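Local coordinates for esterase D (Lactobacillus rhamnosus, PDB 3DKR), which probably hydrolyses carboxylic esters, as an alpha/beta-hydrolase with a predicted serine-histidine-aspartate catalytic triad, at residues Glu80-Val85 with Glu112-Ile117. Sequence-based numbering, arbitrary orientation.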
loop_
_atom_site.group_PDB
_atom_site.type_symbol
_atom_site.label_atom_id
_atom_site.label_comp_id
_atom_site.label_asym_id
_atom_site.label_seq_id
_atom_site.Cartn_x
_atom_site.Cartn_y
_atom_site.Cartn_z
ATOM N N GLU A 80 5.960 -11.391 1.487
ATOM C CA GLU A 80 4.973 -11.185 2.553
ATOM C C GLU A 80 3.597 -10.855 1.965
ATOM O O GLU A 80 2.570 -11.337 2.447
ATOM C CB GLU A 80 5.453 -10.107 3.532
ATOM C CG GLU A 80 6.645 -10.617 4.353
ATOM C CD GLU A 80 7.376 -9.573 5.207
ATOM O OE1 GLU A 80 7.312 -8.358 4.932
ATOM O OE2 GLU A 80 8.026 -9.996 6.201
ATOM N N SER A 81 3.587 -10.048 0.914
ATOM C CA SER A 81 2.330 -9.674 0.247
ATOM C C SER A 81 1.699 -10.889 -0.409
ATOM O O SER A 81 0.480 -11.097 -0.326
ATOM C CB SER A 81 2.588 -8.615 -0.826
ATOM O OG SER A 81 3.167 -7.430 -0.298
ATOM N N SER A 82 2.522 -11.689 -1.066
ATOM C CA SER A 82 2.064 -12.911 -1.732
ATOM C C SER A 82 1.471 -13.900 -0.722
ATOM O O SER A 82 0.439 -14.558 -0.970
ATOM C CB SER A 82 3.235 -13.559 -2.477
ATOM O OG SER A 82 3.768 -12.694 -3.473
ATOM N N ALA A 83 2.154 -14.051 0.409
ATOM C CA ALA A 83 1.662 -14.918 1.480
ATOM C C ALA A 83 0.322 -14.429 2.028
ATOM O O ALA A 83 -0.573 -15.225 2.368
ATOM C CB ALA A 83 2.699 -15.007 2.619
ATOM N N ALA A 84 0.180 -13.114 2.126
ATOM C CA ALA A 84 -1.040 -12.533 2.649
ATOM C C ALA A 84 -2.197 -12.818 1.698
ATOM O O ALA A 84 -3.301 -13.131 2.128
ATOM C CB ALA A 84 -0.870 -11.029 2.851
ATOM N N VAL A 85 -1.950 -12.665 0.404
ATOM C CA VAL A 85 -2.979 -12.987 -0.603
ATOM C C VAL A 85 -3.391 -14.472 -0.483
ATOM O O VAL A 85 -4.579 -14.793 -0.416
ATOM C CB VAL A 85 -2.484 -12.659 -2.017
ATOM C CG1 VAL A 85 -3.415 -13.272 -3.078
ATOM C CG2 VAL A 85 -2.360 -11.144 -2.201
ATOM N N GLU A 112 -1.077 -8.883 -11.471
ATOM C CA GLU A 112 -0.344 -9.337 -12.658
ATOM C C GLU A 112 0.029 -10.823 -12.626
ATOM O O GLU A 112 0.067 -11.473 -13.674
ATOM C CB GLU A 112 0.959 -8.550 -12.796
ATOM C CG GLU A 112 0.807 -7.067 -13.099
ATOM C CD GLU A 112 2.111 -6.251 -12.929
ATOM O OE1 GLU A 112 3.126 -6.790 -12.425
ATOM O OE2 GLU A 112 2.096 -5.059 -13.342
ATOM N N THR A 113 0.402 -11.338 -11.456
ATOM C CA THR A 113 1.135 -12.620 -11.398
ATOM C C THR A 113 0.585 -13.716 -10.478
ATOM O O THR A 113 1.039 -14.865 -10.572
ATOM C CB THR A 113 2.620 -12.392 -11.010
ATOM O OG1 THR A 113 2.711 -12.001 -9.641
ATOM C CG2 THR A 113 3.270 -11.335 -11.902
ATOM N N LEU A 114 -0.326 -13.367 -9.563
ATOM C CA LEU A 114 -0.828 -14.344 -8.590
ATOM C C LEU A 114 -2.238 -14.773 -8.958
ATOM O O LEU A 114 -3.016 -13.973 -9.498
ATOM C CB LEU A 114 -0.815 -13.754 -7.184
ATOM C CG LEU A 114 0.560 -13.415 -6.616
ATOM C CD1 LEU A 114 0.461 -12.785 -5.221
ATOM C CD2 LEU A 114 1.486 -14.629 -6.579
ATOM N N PRO A 115 -2.585 -16.030 -8.648
ATOM C CA PRO A 115 -3.909 -16.523 -9.013
ATOM C C PRO A 115 -5.012 -16.188 -8.015
ATOM O O PRO A 115 -4.736 -15.901 -6.847
ATOM C CB PRO A 115 -3.701 -18.035 -9.033
ATOM C CG PRO A 115 -2.711 -18.274 -7.989
ATOM C CD PRO A 115 -1.781 -17.082 -7.992
ATOM N N GLY A 116 -6.258 -16.264 -8.476
ATOM C CA GLY A 116 -7.408 -16.276 -7.588
ATOM C C GLY A 116 -7.854 -14.919 -7.070
ATOM O O GLY A 116 -8.665 -14.860 -6.162
ATOM N N ILE A 117 -7.343 -13.827 -7.642
ATOM C CA ILE A 117 -7.723 -12.480 -7.184
ATOM C C ILE A 117 -8.806 -11.838 -8.065
ATOM O O ILE A 117 -8.654 -11.727 -9.280
ATOM C CB ILE A 117 -6.500 -11.533 -7.122
ATOM C CG1 ILE A 117 -5.391 -12.136 -6.254
ATOM C CG2 ILE A 117 -6.927 -10.160 -6.577
ATOM C CD1 ILE A 117 -4.021 -11.417 -6.378
#
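Leu114 reaches across to the helix at Ser82 and Val85. Its methyl CD1 does the touching. That atom lies 3.8 Å from Ser82 CA and 3.7 Å from Ser82 OG, so it rests on the helix backbone as much as on the serine side chain. The leucine chain is extended here: CD1 is anti to CA (chi2 178°), which carries this methyl out to the helix surface. The contact with Ser82 OG is van der Waals; the polar partner of this hydroxyl is Trp78 O, one turn back in the same helix. Val85 CB is a looser neighbour, 4.4 Å from Leu114 CD1. One turn along from Ser82, Val85 turns its methyl CG1 to Ile117. The two side chains cross at about a right angle. Val85 CG1 sits 3.8 Å from Ile117 CD1 and 3.9 Å from Ile117 CG1, so one methyl meets the outer two carbons of the isoleucine's longer branch. Val85 CG1 is anti to its own backbone N (chi1 168°), the setting that points it at Ile117. Both residues are buried, and Ile117 also packs on Ala110 and Leu111. Leu114 is the first residue to leave helical geometry after helix 101-113, and it also touches Trp78. This apolar packing joins helix 74-89 to the link between helix 101-113 and strand 119-122, within the alpha/beta-hydrolase fold and away from the predicted triad.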